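Local coordinates for protein cellulase (Bacteroides salanitronis, PDB 6WQY) that is a glycoside hydrolase family 5 endoglucanase of broad specificity, its catalytic domain probably cleaving internal beta-1,4 bonds of cellulose and related plant cell-wall glucans, at residues T73-P78 with A111-I116; P89-D94 with L149-T154; E170-I175 with N197-V202; E174-S179 with G223-I228; Q201-A206 with R217-P222. All blocks are in the same frame, centred on the assembly; numbering follows the deposited sequence. Where two conformers were deposited one is given.

Contact 1 (T73-P78 with A111-I116); sequences TSVRIP and AGLNAI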
# COMPACT_ATOMS: atom_id res chain seq x y z
N THR A 73 -6.29 -4.63 -11.63
CA THR A 73 -7.47 -5.07 -10.88
C THR A 73 -7.86 -4.09 -9.78
O THR A 73 -9.06 -3.92 -9.48
CB THR A 73 -7.18 -6.42 -10.21
OG1 THR A 73 -6.50 -7.29 -11.12
CG2 THR A 73 -8.47 -7.08 -9.71
N SER A 74 -6.85 -3.50 -9.14
CA SER A 74 -7.03 -2.76 -7.90
C SER A 74 -6.10 -1.55 -7.88
O SER A 74 -4.99 -1.61 -8.41
CB SER A 74 -6.69 -3.65 -6.70
OG SER A 74 -7.46 -4.84 -6.71
N VAL A 75 -6.53 -0.48 -7.22
CA VAL A 75 -5.71 0.72 -7.07
C VAL A 75 -5.61 1.09 -5.61
O VAL A 75 -6.64 1.25 -4.93
CB VAL A 75 -6.29 1.90 -7.87
CG1 VAL A 75 -5.46 3.14 -7.67
CG2 VAL A 75 -6.36 1.55 -9.34
N ARG A 76 -4.39 1.31 -5.13
CA ARG A 76 -4.16 1.91 -3.83
C ARG A 76 -4.04 3.41 -4.01
O ARG A 76 -3.29 3.88 -4.87
CB ARG A 76 -2.92 1.31 -3.18
CG ARG A 76 -2.59 1.84 -1.79
CD ARG A 76 -1.61 0.93 -1.09
NE ARG A 76 -1.11 1.36 0.20
CZ ARG A 76 0.00 2.06 0.41
NH1 ARG A 76 0.70 2.56 -0.59
NH2 ARG A 76 0.40 2.24 1.66
N ILE A 77 -4.80 4.14 -3.21
CA ILE A 77 -4.92 5.59 -3.25
C ILE A 77 -4.37 6.08 -1.91
O ILE A 77 -5.12 6.25 -0.93
CB ILE A 77 -6.39 6.01 -3.43
CG1 ILE A 77 -7.00 5.43 -4.70
CG2 ILE A 77 -6.50 7.54 -3.42
CD1 ILE A 77 -8.51 5.43 -4.72
N PRO A 78 -3.07 6.34 -1.81
CA PRO A 78 -2.52 6.92 -0.59
C PRO A 78 -3.12 8.31 -0.39
O PRO A 78 -3.21 9.09 -1.34
CB PRO A 78 -1.02 6.97 -0.84
CG PRO A 78 -0.81 6.69 -2.24
CD PRO A 78 -2.03 6.06 -2.81
N ALA A 111 -14.65 2.55 -13.03
CA ALA A 111 -13.82 1.75 -13.91
C ALA A 111 -13.79 0.28 -13.57
O ALA A 111 -13.10 -0.48 -14.26
CB ALA A 111 -12.40 2.32 -13.93
N GLY A 112 -14.52 -0.15 -12.54
CA GLY A 112 -14.55 -1.56 -12.20
C GLY A 112 -13.33 -2.05 -11.47
O GLY A 112 -12.98 -3.23 -11.59
N LEU A 113 -12.66 -1.18 -10.73
CA LEU A 113 -11.46 -1.51 -9.98
C LEU A 113 -11.78 -1.57 -8.49
O LEU A 113 -12.67 -0.87 -8.00
CB LEU A 113 -10.40 -0.44 -10.22
CG LEU A 113 -9.94 -0.29 -11.67
CD1 LEU A 113 -9.25 1.04 -11.89
CD2 LEU A 113 -9.01 -1.44 -12.04
N ASN A 114 -11.04 -2.41 -7.77
CA ASN A 114 -11.03 -2.30 -6.32
C ASN A 114 -10.18 -1.09 -5.93
O ASN A 114 -9.35 -0.62 -6.72
CB ASN A 114 -10.43 -3.54 -5.67
CG ASN A 114 -11.15 -4.80 -6.06
OD1 ASN A 114 -12.38 -4.88 -6.02
ND2 ASN A 114 -10.37 -5.82 -6.42
N ALA A 115 -10.37 -0.58 -4.71
CA ALA A 115 -9.67 0.61 -4.25
C ALA A 115 -9.29 0.48 -2.80
O ALA A 115 -10.08 -0.04 -2.00
CB ALA A 115 -10.55 1.86 -4.43
N ILE A 116 -8.11 0.98 -2.44
CA ILE A 116 -7.67 1.07 -1.05
C ILE A 116 -7.43 2.54 -0.75
O ILE A 116 -6.76 3.21 -1.53
CB ILE A 116 -6.36 0.29 -0.81
CG1 ILE A 116 -6.48 -1.18 -1.22
CG2 ILE A 116 -5.94 0.42 0.66
CD1 ILE A 116 -5.18 -1.95 -1.09
O HOH W 1 -10.96 -5.03 -11.18
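Strands 74-77 and 114-116 run side by side and parallel, their axes 4.5 Å apart at 20°, with Ser74, Val75 and Arg76 paired to Asn114, Ala115 and Ile116. They are neighbouring staves of the (beta/alpha)8 barrel, joined through helix 95-110 as a beta-alpha-beta crossover. Four backbone bonds zip them together; the shortest is Ile77 N to Ile116 O, 2.7 Å. At the N-terminal end Asn114 adds a side-chain bond, ND2 to Ser74 OG at 3.1 Å, the hydroxyl lying almost in the amide plane. Its OD1 is taken by Gln17, and the serine hydroxyl also meets Leu31 O. Cutting Asn114 back to an alanine removes the amide, which is likely to leave Ser74 OG without its amide donor and Gln17 without its acceptor. Apolar side chains suit the face carrying Val75 and Ala115: Val75 CG2 touches Leu113 CD1 beside Phe64 of helix 61-70, and Ile77 CD1 reaches Ala115 CB. Arg76, on the inner face, leans its CG against Ile116 CB while its guanidinium forms salt bridges with Glu170 and Glu309 and a hydrogen bond to Asn36. One water donates to both Thr73 O and Gly112 O, at 2.8 and 2.7 Å.

Contact 2 (P89-D94 with L149-T154); sequences PDYTID and LAAMWT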
# COMPACT_ATOMS: atom_id res chain seq x y z
N PRO A 89 -11.57 17.95 20.34
CA PRO A 89 -11.72 16.49 20.32
C PRO A 89 -12.33 15.94 19.03
O PRO A 89 -12.38 14.72 18.85
CB PRO A 89 -12.69 16.24 21.48
CG PRO A 89 -13.56 17.45 21.47
CD PRO A 89 -12.65 18.60 21.11
N ASP A 90 -12.83 16.81 18.16
CA ASP A 90 -13.57 16.31 17.01
C ASP A 90 -12.68 15.91 15.85
O ASP A 90 -13.06 15.03 15.08
CB ASP A 90 -14.57 17.37 16.55
CG ASP A 90 -15.60 17.70 17.61
OD1 ASP A 90 -16.22 16.76 18.14
OD2 ASP A 90 -15.77 18.90 17.93
N TYR A 91 -11.51 16.52 15.71
CA TYR A 91 -10.61 16.24 14.59
C TYR A 91 -11.38 16.21 13.27
O TYR A 91 -11.28 15.28 12.48
CB TYR A 91 -9.87 14.93 14.82
CG TYR A 91 -9.05 14.90 16.09
CD1 TYR A 91 -7.83 15.55 16.16
CD2 TYR A 91 -9.48 14.21 17.22
CE1 TYR A 91 -7.05 15.51 17.31
CE2 TYR A 91 -8.71 14.15 18.37
CZ TYR A 91 -7.50 14.80 18.40
OH TYR A 91 -6.73 14.75 19.55
N THR A 92 -12.15 17.27 13.03
CA THR A 92 -13.04 17.30 11.88
C THR A 92 -12.25 17.40 10.59
O THR A 92 -11.37 18.26 10.45
CB THR A 92 -14.00 18.49 12.00
OG1 THR A 92 -14.75 18.34 13.19
CG2 THR A 92 -14.91 18.57 10.79
N ILE A 93 -12.56 16.53 9.65
CA ILE A 93 -11.90 16.54 8.35
C ILE A 93 -12.58 17.55 7.43
O ILE A 93 -13.81 17.56 7.31
CB ILE A 93 -11.90 15.15 7.70
CG1 ILE A 93 -11.18 14.14 8.58
CG2 ILE A 93 -11.26 15.21 6.31
CD1 ILE A 93 -11.27 12.71 8.10
N ASP A 94 -11.79 18.41 6.78
CA ASP A 94 -12.35 19.38 5.83
C ASP A 94 -13.21 18.67 4.79
O ASP A 94 -12.77 17.72 4.14
CB ASP A 94 -11.20 20.11 5.13
CG ASP A 94 -11.69 20.98 4.00
OD1 ASP A 94 -12.23 22.07 4.30
OD2 ASP A 94 -11.55 20.57 2.81
N LEU A 149 -6.95 9.10 15.48
CA LEU A 149 -7.12 7.97 14.56
C LEU A 149 -8.57 7.51 14.54
O LEU A 149 -9.14 7.26 13.47
CB LEU A 149 -6.19 6.84 15.00
CG LEU A 149 -6.03 5.64 14.08
CD1 LEU A 149 -5.31 6.02 12.80
CD2 LEU A 149 -5.27 4.56 14.83
N ALA A 150 -9.19 7.38 15.71
CA ALA A 150 -10.57 6.92 15.77
C ALA A 150 -11.52 7.95 15.18
O ALA A 150 -12.46 7.60 14.45
CB ALA A 150 -10.95 6.61 17.23
N ALA A 151 -11.30 9.24 15.47
CA ALA A 151 -12.20 10.27 14.97
C ALA A 151 -12.09 10.40 13.45
O ALA A 151 -13.10 10.53 12.76
CB ALA A 151 -11.90 11.61 15.64
N MET A 152 -10.87 10.37 12.92
CA MET A 152 -10.70 10.44 11.47
C MET A 152 -11.32 9.24 10.79
O MET A 152 -12.07 9.39 9.82
CB MET A 152 -9.22 10.56 11.12
CG MET A 152 -8.61 11.92 11.47
SD MET A 152 -6.84 11.99 11.15
CE MET A 152 -6.79 11.83 9.37
N TRP A 153 -11.02 8.03 11.28
CA TRP A 153 -11.55 6.84 10.64
C TRP A 153 -13.06 6.74 10.78
O TRP A 153 -13.72 6.21 9.88
CB TRP A 153 -10.83 5.58 11.12
CG TRP A 153 -9.58 5.34 10.33
CD1 TRP A 153 -8.29 5.37 10.77
CD2 TRP A 153 -9.52 5.06 8.93
NE1 TRP A 153 -7.42 5.12 9.72
CE2 TRP A 153 -8.16 4.92 8.58
CE3 TRP A 153 -10.48 4.89 7.93
CZ2 TRP A 153 -7.75 4.65 7.29
CZ3 TRP A 153 -10.07 4.61 6.64
CH2 TRP A 153 -8.71 4.51 6.33
N THR A 154 -13.65 7.26 11.87
CA THR A 154 -15.11 7.30 11.96
C THR A 154 -15.68 8.14 10.82
O THR A 154 -16.64 7.74 10.14
CB THR A 154 -15.54 7.86 13.32
OG1 THR A 154 -15.13 6.96 14.36
CG2 THR A 154 -17.05 8.03 13.40
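With CG anti to its carbonyl carbon (chi1 -58°), the Tyr91 side chain is brought against Ala151, and Ile93, turned the same way (chi1 -60°) and then extended to CD1, reaches Met152. These residues lay the loop between strand 74-77 and helix 95-110 of the (beta/alpha)8 barrel against helix 139-159, one of its outer helices. The loop has no regular structure here. Tyr91 and Ile93 point toward the helix and Thr92, between them, points away; Tyr91 itself has a positive phi. Alanine suits position 151 because its lone methyl lets the loop backbone come close: Ala151 CB lies 3.7 Å from Asp90 O. The same methyl, Ala151 CB, is 3.9 Å from Tyr91 CD2 and meets the ring obliquely. Met152, long and flexible, lies beside the loop, and its other neighbours include Trp81 and Trp129. No hydrogen bond joins the two segments directly. The polar fastening comes from the next turn of the helix, where the Gln155 amide accepts from Ile93 N and donates to Tyr91 O. The Ile93 side chain is about 6 Å from a bound magnesium ion and about 6 Å from the side chain of Glu95, which is seen to bind magnesium in a crystal structure of this protein. Ile93 CD1 ends 3.8 Å from Met152 O and 4.2 Å from Met152 CB.

Contact 3 (E170-I175 with N197-V202); sequences EAMNEI and NEWNQV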
# COMPACT_ATOMS: atom_id res chain seq x y z
N GLU A 170 -7.15 0.99 4.69
CA GLU A 170 -5.85 0.61 5.23
C GLU A 170 -5.50 1.62 6.33
O GLU A 170 -5.46 2.82 6.09
CB GLU A 170 -4.81 0.64 4.11
CG GLU A 170 -3.39 0.44 4.56
CD GLU A 170 -2.42 0.66 3.41
OE1 GLU A 170 -2.37 -0.21 2.49
OE2 GLU A 170 -1.75 1.71 3.39
N ALA A 171 -5.23 1.12 7.54
CA ALA A 171 -5.22 1.95 8.74
C ALA A 171 -4.27 3.12 8.64
O ALA A 171 -4.58 4.24 9.07
CB ALA A 171 -4.80 1.09 9.92
N MET A 172 -3.05 2.85 8.16
CA MET A 172 -1.94 3.80 8.09
C MET A 172 -0.89 3.18 7.20
O MET A 172 -1.08 2.08 6.67
CB MET A 172 -1.43 4.18 9.47
CG MET A 172 -0.91 3.06 10.30
SD MET A 172 -0.93 3.47 12.07
CE MET A 172 -2.65 3.07 12.43
N ASN A 173 0.21 3.91 7.00
CA ASN A 173 1.21 3.59 5.99
C ASN A 173 2.45 2.95 6.60
O ASN A 173 2.43 1.75 6.91
CB ASN A 173 1.50 4.83 5.14
CG ASN A 173 2.47 4.53 4.03
OD1 ASN A 173 2.36 3.48 3.39
ND2 ASN A 173 3.44 5.41 3.81
N GLU A 174 3.53 3.73 6.78
CA GLU A 174 4.84 3.23 7.21
C GLU A 174 5.17 3.88 8.54
O GLU A 174 5.60 5.03 8.59
CB GLU A 174 5.90 3.55 6.17
CG GLU A 174 5.73 2.78 4.89
CD GLU A 174 6.80 3.04 3.84
OE1 GLU A 174 7.56 4.03 3.98
OE2 GLU A 174 6.91 2.24 2.87
N ILE A 175 4.97 3.15 9.62
CA ILE A 175 5.12 3.68 10.96
C ILE A 175 6.49 3.29 11.51
O ILE A 175 6.85 2.10 11.58
CB ILE A 175 3.99 3.16 11.87
CG1 ILE A 175 2.62 3.61 11.32
CG2 ILE A 175 4.21 3.60 13.31
CD1 ILE A 175 2.44 5.12 11.15
N ASN A 197 0.38 -2.14 17.31
CA ASN A 197 -0.70 -3.13 17.35
C ASN A 197 -1.95 -2.56 18.01
O ASN A 197 -3.08 -2.85 17.56
CB ASN A 197 -0.23 -4.40 18.05
CG ASN A 197 0.72 -5.23 17.18
OD1 ASN A 197 0.51 -5.37 15.97
ND2 ASN A 197 1.74 -5.80 17.79
N GLU A 198 -1.79 -1.74 19.05
CA GLU A 198 -2.92 -1.08 19.68
C GLU A 198 -3.61 -0.13 18.71
O GLU A 198 -4.85 -0.05 18.68
CB GLU A 198 -2.47 -0.29 20.92
CG GLU A 198 -1.97 -1.12 22.08
CD GLU A 198 -1.34 -0.31 23.22
OE1 GLU A 198 -1.45 0.95 23.27
OE2 GLU A 198 -0.71 -0.95 24.11
N TRP A 199 -2.83 0.64 17.95
CA TRP A 199 -3.40 1.57 16.99
C TRP A 199 -4.22 0.85 15.94
O TRP A 199 -5.31 1.31 15.56
CB TRP A 199 -2.30 2.37 16.31
CG TRP A 199 -1.59 3.37 17.17
CD1 TRP A 199 -1.85 3.70 18.46
CD2 TRP A 199 -0.49 4.18 16.76
NE1 TRP A 199 -0.98 4.69 18.88
CE2 TRP A 199 -0.12 4.98 17.85
CE3 TRP A 199 0.22 4.29 15.57
CZ2 TRP A 199 0.93 5.90 17.77
CZ3 TRP A 199 1.26 5.19 15.49
CH2 TRP A 199 1.59 5.99 16.58
N ASN A 200 -3.72 -0.28 15.44
CA ASN A 200 -4.49 -1.03 14.46
C ASN A 200 -5.81 -1.50 15.05
O ASN A 200 -6.84 -1.51 14.36
CB ASN A 200 -3.68 -2.21 13.92
CG ASN A 200 -2.65 -1.79 12.89
OD1 ASN A 200 -2.80 -0.76 12.22
ND2 ASN A 200 -1.61 -2.60 12.74
N GLN A 201 -5.80 -1.90 16.32
CA GLN A 201 -7.04 -2.30 16.98
C GLN A 201 -8.02 -1.13 17.09
O GLN A 201 -9.23 -1.30 16.89
CB GLN A 201 -6.76 -2.87 18.37
CG GLN A 201 -7.99 -3.47 19.04
CD GLN A 201 -8.43 -4.74 18.36
OE1 GLN A 201 -7.76 -5.76 18.46
NE2 GLN A 201 -9.54 -4.68 17.64
N VAL A 202 -7.52 0.06 17.42
CA VAL A 202 -8.36 1.25 17.49
C VAL A 202 -9.02 1.52 16.14
O VAL A 202 -10.22 1.85 16.08
CB VAL A 202 -7.53 2.46 17.98
CG1 VAL A 202 -8.27 3.76 17.74
CG2 VAL A 202 -7.17 2.30 19.45
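Met172 packs across Trp199, the two side chains crossing at about a right angle, and this pair forms the close-fitting part of the contact between loop 170-175 and helix 197-202. The sulfur comes to the edge of the indole rather than over it: SD is 3.8 Å from Trp199 CE3 and sits 76° off the normal of the six-membered ring, a Met-aromatic contact. The thioether reaches there because CG takes the crowded position between backbone N and carbonyl carbon (chi1 60°) and the chain bends again at chi3, folding the terminal methyl back. That methyl, Met172 CE, then lies 4.0 Å from Trp199 CB and 3.8 Å from Asn200 OD1. An unbranched, pliable methionine suits a place where both a ring edge and a helix flank must be followed. Asn200 is packed just as closely but is less well served: its OD1 faces Ala171 CB at 3.6 Å and the methionine methyl, apolar neighbours on both counts, and this buried oxygen has no hydrogen-bond partner in the model. The other end of the amide, ND2, donates to Pro222 O.

The fit is looser farther along the loop, where Ile175 CG2 stays 4.0 Å from Trp199 CZ3 and approaches the ring obliquely. The solvent side belongs to the helix, where partly exposed Glu198 pairs with Lys146 and Arg191. Trp199 NE1 is bonded to Asn142 on helix 139-159, which probably helps fix the rotation of the indole. Such a join, between the loop leaving the C-terminal end of strand 167-170 and the helix that follows it, belongs to a beta-alpha unit of the TIM barrel.

Contact 4 (E174-S179 with G223-I228); sequences EIHDGS and GYVTNI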
# COMPACT_ATOMS: atom_id res chain seq x y z
N GLU A 174 3.53 3.73 6.78
CA GLU A 174 4.84 3.23 7.21
C GLU A 174 5.17 3.88 8.54
O GLU A 174 5.60 5.03 8.59
CB GLU A 174 5.90 3.55 6.17
CG GLU A 174 5.73 2.78 4.89
CD GLU A 174 6.80 3.04 3.84
OE1 GLU A 174 7.56 4.03 3.98
OE2 GLU A 174 6.91 2.24 2.87
N ILE A 175 4.97 3.15 9.62
CA ILE A 175 5.12 3.68 10.96
C ILE A 175 6.49 3.29 11.51
O ILE A 175 6.85 2.10 11.58
CB ILE A 175 3.99 3.16 11.87
CG1 ILE A 175 2.62 3.61 11.32
CG2 ILE A 175 4.21 3.60 13.31
CD1 ILE A 175 2.44 5.12 11.15
N HIS A 176 7.27 4.31 11.88
CA HIS A 176 8.56 4.12 12.51
C HIS A 176 8.90 5.39 13.29
O HIS A 176 8.33 6.47 13.04
CB HIS A 176 9.67 3.80 11.50
CG HIS A 176 9.96 4.91 10.56
ND1 HIS A 176 11.01 5.78 10.74
CD2 HIS A 176 9.30 5.32 9.45
CE1 HIS A 176 11.00 6.67 9.77
NE2 HIS A 176 9.97 6.42 8.97
N ASP A 177 9.85 5.26 14.21
CA ASP A 177 10.15 6.34 15.13
C ASP A 177 11.10 7.39 14.59
O ASP A 177 11.49 8.28 15.35
CB ASP A 177 10.68 5.77 16.46
CG ASP A 177 12.06 5.14 16.37
OD1 ASP A 177 12.70 5.15 15.30
OD2 ASP A 177 12.51 4.67 17.43
N GLY A 178 11.43 7.32 13.30
CA GLY A 178 12.41 8.18 12.66
C GLY A 178 13.59 7.41 12.10
O GLY A 178 14.19 7.84 11.11
N SER A 179 13.91 6.26 12.70
CA SER A 179 15.07 5.48 12.31
C SER A 179 14.74 4.32 11.39
O SER A 179 15.61 3.45 11.19
CB SER A 179 15.80 4.98 13.55
OG SER A 179 16.42 6.05 14.23
N GLY A 223 2.39 -3.88 9.75
CA GLY A 223 3.42 -4.02 10.75
C GLY A 223 4.39 -2.86 10.70
O GLY A 223 4.29 -1.94 9.89
N TYR A 224 5.38 -2.93 11.59
CA TYR A 224 6.30 -1.81 11.78
C TYR A 224 7.09 -1.54 10.51
O TYR A 224 7.67 -2.45 9.91
CB TYR A 224 7.23 -2.11 12.97
CG TYR A 224 7.93 -0.89 13.51
CD1 TYR A 224 9.13 -0.44 12.97
CD2 TYR A 224 7.41 -0.19 14.60
CE1 TYR A 224 9.77 0.67 13.47
CE2 TYR A 224 8.06 0.92 15.11
CZ TYR A 224 9.25 1.33 14.57
OH TYR A 224 9.94 2.42 15.06
N VAL A 225 7.06 -0.26 10.10
CA VAL A 225 7.68 0.28 8.89
C VAL A 225 7.40 -0.58 7.65
O VAL A 225 8.16 -0.53 6.68
CB VAL A 225 9.16 0.67 9.12
CG1 VAL A 225 10.11 -0.52 9.10
CG2 VAL A 225 9.61 1.75 8.14
N THR A 226 6.27 -1.28 7.64
CA THR A 226 5.88 -2.20 6.57
C THR A 226 6.99 -3.18 6.20
O THR A 226 7.07 -3.66 5.06
CB THR A 226 5.29 -1.51 5.33
OG1 THR A 226 6.23 -0.60 4.74
CG2 THR A 226 4.03 -0.76 5.68
N ASN A 227 7.83 -3.53 7.16
CA ASN A 227 8.96 -4.42 6.92
C ASN A 227 8.56 -5.87 7.16
O ASN A 227 7.98 -6.19 8.20
CB ASN A 227 10.10 -4.03 7.86
CG ASN A 227 11.28 -4.95 7.73
OD1 ASN A 227 11.43 -5.92 8.47
ND2 ASN A 227 12.12 -4.67 6.75
N ILE A 228 8.85 -6.75 6.21
CA ILE A 228 8.41 -8.14 6.35
C ILE A 228 8.92 -8.77 7.65
O ILE A 228 8.16 -9.42 8.38
CB ILE A 228 8.76 -8.97 5.11
CG1 ILE A 228 7.80 -8.62 3.97
CG2 ILE A 228 8.72 -10.47 5.43
CD1 ILE A 228 8.14 -9.25 2.64
O HOH W 2 3.67 0.68 9.24
O HOH W 3 12.84 2.84 13.77
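Tyr224 OH is gripped from several sides: Asp177 N donates to it at 3.0 Å, and Gln192 OE1 from helix 191-209 is a further partner. A water that also donates to the Asp177 carboxylate lies with its oxygen 3.2 Å from Tyr224 OH and donates to it too. The Asp177 N bond is rather bent, 134° at the hydrogen. The phenol reaches this spot because CG stands anti to the backbone N (chi1 -163°), carrying the ring against loop 174-179. There Ile175 O lies 3.5 Å above the ring plane, over its centre, and the same oxygen accepts from Val225 N at 2.8 Å.

Both segments are loops that leave the C-terminal ends of neighbouring strands, 167-170 and 219-222, of the (beta/alpha)8 barrel, the end at which this fold carries its active site. Asp177 shapes its loop by an Asx turn, OD1 accepting from Ser179 N, while OD2 accepts from Gln192 NE2 and the backbone N of Asp184. A phenylalanine in place of Tyr224 would probably leave Asp177 N, Gln192 OE1 and the bridging water without the hydroxyl they share.

Carbon surfaces fill in around His176. Val225, on a left-handed backbone, sets CG2 3.8 Å from His176 CD2, meeting the imidazole obliquely, and Tyr224 CE1 touches His176 CB. At the other end, in a more polar setting, Glu174 crosses Thr226 at about a right angle, its CG 3.4 Å from Thr226 OG1, while its carboxylate is bonded to His251 through OE2. A second water links Ile175 N, which donates to it, with Gly223 O, to which it donates at 2.8 Å.

Contact 5 (Q201-A206 with R217-P222); sequences QVFVDA and RYLGVP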
# COMPACT_ATOMS: atom_id res chain seq x y z
N GLN A 201 -5.80 -1.90 16.32
CA GLN A 201 -7.04 -2.30 16.98
C GLN A 201 -8.02 -1.13 17.09
O GLN A 201 -9.23 -1.30 16.89
CB GLN A 201 -6.76 -2.87 18.37
CG GLN A 201 -7.99 -3.47 19.04
CD GLN A 201 -8.43 -4.74 18.36
OE1 GLN A 201 -7.76 -5.76 18.46
NE2 GLN A 201 -9.54 -4.68 17.64
N VAL A 202 -7.52 0.06 17.42
CA VAL A 202 -8.36 1.25 17.49
C VAL A 202 -9.02 1.52 16.14
O VAL A 202 -10.22 1.85 16.08
CB VAL A 202 -7.53 2.46 17.98
CG1 VAL A 202 -8.27 3.76 17.74
CG2 VAL A 202 -7.17 2.30 19.45
N PHE A 203 -8.25 1.42 15.06
CA PHE A 203 -8.78 1.58 13.71
C PHE A 203 -9.88 0.57 13.41
O PHE A 203 -10.97 0.95 12.98
CB PHE A 203 -7.62 1.46 12.71
CG PHE A 203 -8.01 1.01 11.33
CD1 PHE A 203 -8.59 1.88 10.42
CD2 PHE A 203 -7.74 -0.28 10.92
CE1 PHE A 203 -8.91 1.45 9.13
CE2 PHE A 203 -8.06 -0.71 9.64
CZ PHE A 203 -8.63 0.17 8.75
N VAL A 204 -9.61 -0.71 13.64
CA VAL A 204 -10.62 -1.72 13.35
C VAL A 204 -11.89 -1.42 14.14
O VAL A 204 -13.00 -1.41 13.59
CB VAL A 204 -10.09 -3.14 13.65
CG1 VAL A 204 -11.21 -4.17 13.53
CG2 VAL A 204 -8.94 -3.50 12.74
N ASP A 205 -11.75 -1.17 15.44
CA ASP A 205 -12.92 -0.94 16.27
C ASP A 205 -13.72 0.26 15.78
O ASP A 205 -14.96 0.23 15.76
CB ASP A 205 -12.51 -0.72 17.73
CG ASP A 205 -11.93 -1.97 18.39
OD1 ASP A 205 -12.00 -3.06 17.81
OD2 ASP A 205 -11.42 -1.84 19.53
N ALA A 206 -13.04 1.34 15.40
CA ALA A 206 -13.73 2.54 14.97
C ALA A 206 -14.49 2.31 13.67
O ALA A 206 -15.62 2.77 13.52
CB ALA A 206 -12.74 3.70 14.82
N ARG A 217 -16.44 -4.95 5.74
CA ARG A 217 -15.46 -4.47 4.77
C ARG A 217 -14.09 -5.08 5.04
O ARG A 217 -13.71 -5.29 6.19
CB ARG A 217 -15.37 -2.94 4.90
CG ARG A 217 -14.52 -2.28 3.82
CD ARG A 217 -14.53 -0.76 3.90
NE ARG A 217 -15.87 -0.20 3.95
CZ ARG A 217 -16.71 -0.17 2.92
NH1 ARG A 217 -16.35 -0.65 1.74
NH2 ARG A 217 -17.93 0.34 3.09
N TYR A 218 -13.33 -5.36 3.96
CA TYR A 218 -11.94 -5.78 4.13
C TYR A 218 -11.10 -4.57 4.52
O TYR A 218 -11.24 -3.48 3.96
CB TYR A 218 -11.39 -6.39 2.84
CG TYR A 218 -12.05 -7.69 2.43
CD1 TYR A 218 -13.27 -7.69 1.80
CD2 TYR A 218 -11.45 -8.92 2.69
CE1 TYR A 218 -13.88 -8.87 1.42
CE2 TYR A 218 -12.06 -10.10 2.33
CZ TYR A 218 -13.27 -10.08 1.69
OH TYR A 218 -13.90 -11.24 1.32
N LEU A 219 -10.23 -4.78 5.51
CA LEU A 219 -9.36 -3.75 6.03
C LEU A 219 -7.91 -4.21 5.98
O LEU A 219 -7.62 -5.40 6.16
CB LEU A 219 -9.70 -3.41 7.49
CG LEU A 219 -11.18 -3.17 7.79
CD1 LEU A 219 -11.37 -2.92 9.28
CD2 LEU A 219 -11.75 -2.03 6.98
N GLY A 220 -7.00 -3.26 5.74
CA GLY A 220 -5.57 -3.52 5.78
C GLY A 220 -4.95 -2.94 7.04
O GLY A 220 -5.29 -1.82 7.45
N VAL A 221 -4.05 -3.70 7.65
CA VAL A 221 -3.35 -3.29 8.87
C VAL A 221 -1.87 -3.61 8.72
O VAL A 221 -1.51 -4.75 8.39
CB VAL A 221 -3.97 -3.95 10.12
CG1 VAL A 221 -5.26 -3.25 10.49
CG2 VAL A 221 -4.21 -5.45 9.91
N PRO A 222 -0.97 -2.64 8.97
CA PRO A 222 0.45 -2.88 8.75
C PRO A 222 1.22 -3.29 9.99
O PRO A 222 0.82 -3.05 11.13
CB PRO A 222 0.95 -1.51 8.26
CG PRO A 222 0.12 -0.54 9.07
CD PRO A 222 -1.26 -1.20 9.12
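Phe203 projects from helix 201-206 as the main bump, and the hollow it fills lies on strand 219-222 between Leu219 and Val221, with the carbonyl of Gly220 at its floor. This is the helix-on-strand layer of the (beta/alpha)8 barrel: segment 201-206 of helix 191-209 runs almost antiparallel to strand 219-222 (167°), the two short axes 9.7 Å apart at their closest. The ring enters with CG anti to the backbone N (chi1 155°), carrying it off the helix toward the sheet. Its CE2 corner does most of the touching: Phe203 CE2 lies 3.8 Å from Leu219 CB and 3.9 Å from Val221 CG1, both meeting the ring obliquely.

Alternation along the strand explains the fit. Leu219 and Val221 both point toward the helix, while Gly220, between them, contributes its carbonyl oxygen, 3.7 Å from Phe203 CE2; a side chain here would point away from the helix. Val204 is a smaller second bump beside the phenylalanine. Its CG2 bridges the same two strand residues, with Leu219 CD1 and Val221 CG1 each 4.3 Å away, a lighter touch than the ring makes. Leucine is long enough to meet the ring with CB and, one bond past CG, to set CD1 against both Phe203 and Val204. Phe169 of the adjacent strand 167-170 and Trp153 of helix 139-159 also border Phe203, Trp153 edge-to-face.

Gln201 and Asp205, one turn apart, point away from the strand. There Gln201 NE2 donates to Asp205 OD1 at 3.0 Å, arriving from above the carboxylate plane.

How the contacts relate
From the N terminus, contact 1 comes first, its segments 73-78 and 111-116 closing the beta-alpha-beta unit around helix 95-110. Contact 2 crosses it, since loop 89-94 lies inside that unit and its partner on helix 139-159 beyond it. Contact 3 then turns the chain leaving strand 167-170 back against helix 191-209. Contacts 3 and 4 share Glu174 and Ile175, and contact 4 spans the longer loop that encloses contact 5. Contact 5 closes the short link from helix 191-209 to strand 219-222 and shares Gln201 and Val202 with contact 3. A further tie between contacts 3 and 5 is the backbone bond of Ala171 N to Gly220 O, which joins neighbouring strands.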